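Local coordinates for cytochrome b5-domain protein (Methanococcoides burtonii, PDB 6VZ6) that binds heme b in a cytochrome b5-type domain and probably serves in electron transfer, at residues Lys20-Phe23 with Lys28-Asp31. Sequence-based numbering, arbitrary orientation.
With HEM (protoporphyrin IX containing Fe), chain B.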
# COMPACT_ATOMS: atom_id res chain seq x y z
N LYS A 20 6.03 -6.26 -6.08
CA LYS A 20 6.11 -4.92 -5.49
C LYS A 20 5.16 -4.79 -4.30
O LYS A 20 4.27 -5.62 -4.10
CB LYS A 20 5.77 -3.86 -6.53
CG LYS A 20 6.90 -3.64 -7.56
CD LYS A 20 6.55 -2.54 -8.54
CE LYS A 20 7.71 -2.34 -9.55
NZ LYS A 20 7.49 -1.16 -10.42
N CYS A 21 5.37 -3.75 -3.51
CA CYS A 21 4.56 -3.51 -2.32
C CYS A 21 3.60 -2.35 -2.58
O CYS A 21 4.01 -1.18 -2.61
CB CYS A 21 5.43 -3.23 -1.10
SG CYS A 21 4.41 -3.21 0.46
N TYR A 22 2.34 -2.71 -2.83
CA TYR A 22 1.23 -1.78 -3.02
C TYR A 22 0.31 -1.83 -1.82
O TYR A 22 0.26 -2.86 -1.13
CB TYR A 22 0.39 -2.13 -4.25
CG TYR A 22 1.08 -2.01 -5.59
CD1 TYR A 22 2.35 -1.42 -5.72
CD2 TYR A 22 0.46 -2.48 -6.72
CE1 TYR A 22 2.95 -1.30 -6.99
CE2 TYR A 22 1.04 -2.36 -7.96
CZ TYR A 22 2.28 -1.78 -8.09
OH TYR A 22 2.75 -1.72 -9.35
N PHE A 23 -0.41 -0.74 -1.56
CA PHE A 23 -1.57 -0.80 -0.68
C PHE A 23 -2.63 0.18 -1.18
O PHE A 23 -2.38 0.99 -2.07
CB PHE A 23 -1.22 -0.54 0.81
CG PHE A 23 -0.53 0.75 1.08
CD1 PHE A 23 -1.19 1.96 0.92
CD2 PHE A 23 0.79 0.77 1.54
CE1 PHE A 23 -0.55 3.17 1.16
CE2 PHE A 23 1.43 1.97 1.81
CZ PHE A 23 0.77 3.17 1.59
N LYS A 28 -7.22 4.84 -3.56
CA LYS A 28 -5.99 4.99 -4.33
C LYS A 28 -5.04 3.84 -4.01
O LYS A 28 -4.89 3.45 -2.84
CB LYS A 28 -5.29 6.31 -4.00
CG LYS A 28 -6.14 7.53 -4.24
CD LYS A 28 -5.56 8.75 -3.55
CE LYS A 28 -5.94 8.81 -2.08
NZ LYS A 28 -7.39 9.14 -1.84
N VAL A 29 -4.37 3.31 -5.03
CA VAL A 29 -3.35 2.28 -4.84
C VAL A 29 -1.98 2.95 -4.93
O VAL A 29 -1.65 3.58 -5.94
CB VAL A 29 -3.50 1.15 -5.87
CG1 VAL A 29 -2.34 0.17 -5.77
CG2 VAL A 29 -4.83 0.42 -5.70
N TYR A 30 -1.23 2.88 -3.84
CA TYR A 30 0.08 3.49 -3.72
C TYR A 30 1.15 2.43 -3.89
O TYR A 30 0.99 1.28 -3.44
CB TYR A 30 0.31 4.14 -2.35
CG TYR A 30 -0.41 5.46 -2.15
CD1 TYR A 30 0.26 6.67 -2.25
CD2 TYR A 30 -1.76 5.48 -1.86
CE1 TYR A 30 -0.45 7.88 -2.06
CE2 TYR A 30 -2.47 6.71 -1.66
CZ TYR A 30 -1.80 7.86 -1.78
OH TYR A 30 -2.51 9.03 -1.57
N ASP A 31 2.28 2.84 -4.48
CA ASP A 31 3.46 1.97 -4.61
C ASP A 31 4.51 2.43 -3.60
O ASP A 31 5.09 3.51 -3.77
CB ASP A 31 4.03 2.04 -6.03
CG ASP A 31 5.25 1.16 -6.21
OD1 ASP A 31 5.67 0.50 -5.23
OD2 ASP A 31 5.77 1.11 -7.35
CHA HEM B . 5.73 6.18 8.04
CHB HEM B . 4.47 3.64 11.88
CHC HEM B . 0.38 2.31 9.76
CHD HEM B . 1.99 4.32 5.67
C1A HEM B . 5.69 5.70 9.31
C2A HEM B . 6.58 6.08 10.39
C3A HEM B . 6.23 5.35 11.45
C4A HEM B . 5.12 4.50 11.06
CMA HEM B . 6.81 5.33 12.88
CAA HEM B . 7.70 7.14 10.22
CBA HEM B . 7.80 8.11 11.39
CGA HEM B . 6.76 9.15 11.18
O1A HEM B . 6.48 9.40 9.99
O2A HEM B . 6.22 9.69 12.18
C1B HEM B . 3.26 3.07 11.62
C2B HEM B . 2.62 2.23 12.54
C3B HEM B . 1.47 1.84 12.02
C4B HEM B . 1.38 2.41 10.69
CMB HEM B . 3.15 1.89 13.94
CAB HEM B . 0.50 1.01 12.89
CBB HEM B . -0.81 1.27 12.82
C1C HEM B . 0.44 2.75 8.46
C2C HEM B . -0.60 2.63 7.46
C3C HEM B . -0.15 3.17 6.32
C4C HEM B . 1.19 3.68 6.58
CMC HEM B . -1.95 1.93 7.74
CAC HEM B . -0.79 3.33 4.90
CBC HEM B . -2.08 3.47 4.70
C1D HEM B . 3.18 4.94 5.93
C2D HEM B . 4.08 5.55 4.96
C3D HEM B . 5.10 6.09 5.61
C4D HEM B . 4.90 5.80 7.01
CMD HEM B . 3.83 5.59 3.43
CAD HEM B . 6.33 6.85 5.05
CBD HEM B . 7.37 5.82 4.62
CGD HEM B . 8.66 6.45 4.13
O1D HEM B . 9.54 5.73 3.62
O2D HEM B . 8.77 7.69 4.18
NA HEM B . 4.81 4.75 9.75
NB HEM B . 2.50 3.15 10.48
NC HEM B . 1.51 3.43 7.90
ND HEM B . 3.72 5.10 7.18
FE HEM B . 3.16 4.14 8.84
O HOH W 1 4.72 0.14 -9.70
O HOH W 2 8.46 0.61 -7.68
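Y22 and D31 face each other as a non-hydrogen-bonded antiparallel pair, the edge of the tyrosine ring meeting the carboxylate with CE1 of Y22 3.5 Å from CG of D31 and the two planes 67° apart. With CG of D31 anti to its backbone N (chi1 -180°), the carboxylate sits at this edge, OD1 in the ring plane and OD2 on the side of K20. The lysine NZ stays 4.2 Å from OD2 of D31, too far for a salt bridge, so water joins them: one molecule donates to OD2, accepts from NZ and hydrogen-bonds to OH of Y22 at 2.7 Å. Aspartate suits the place because its other oxygen, OD1, can bond T33; tyrosine adds a hydroxyl to an apolar flank. These strands form the beta hairpin 22-25/28-31 of the cytochrome b5 domain, in which F23 and Y30 are the hydrogen-bonded pair, N of Y30 giving a 2.8 Å bond to O of F23. Their side chains leave the face opposite Y22 and D31, the Y30 ring leading away to touch V72. CG of F23 sits between the backbone N and the carbonyl carbon (chi1 56°), turning the apolar ring so that CE1 rests 3.7 Å from CB of Y30 and one face meets the heme vinyl carbon CAC. At the base of the Y22 side chain, CB packs on CG1 of V29, a beta-branched residue well suited to a strand. A valine in place of Y22 would probably leave the shared water without its hydroxyl partner and the D31 carboxylate without its flanking ring.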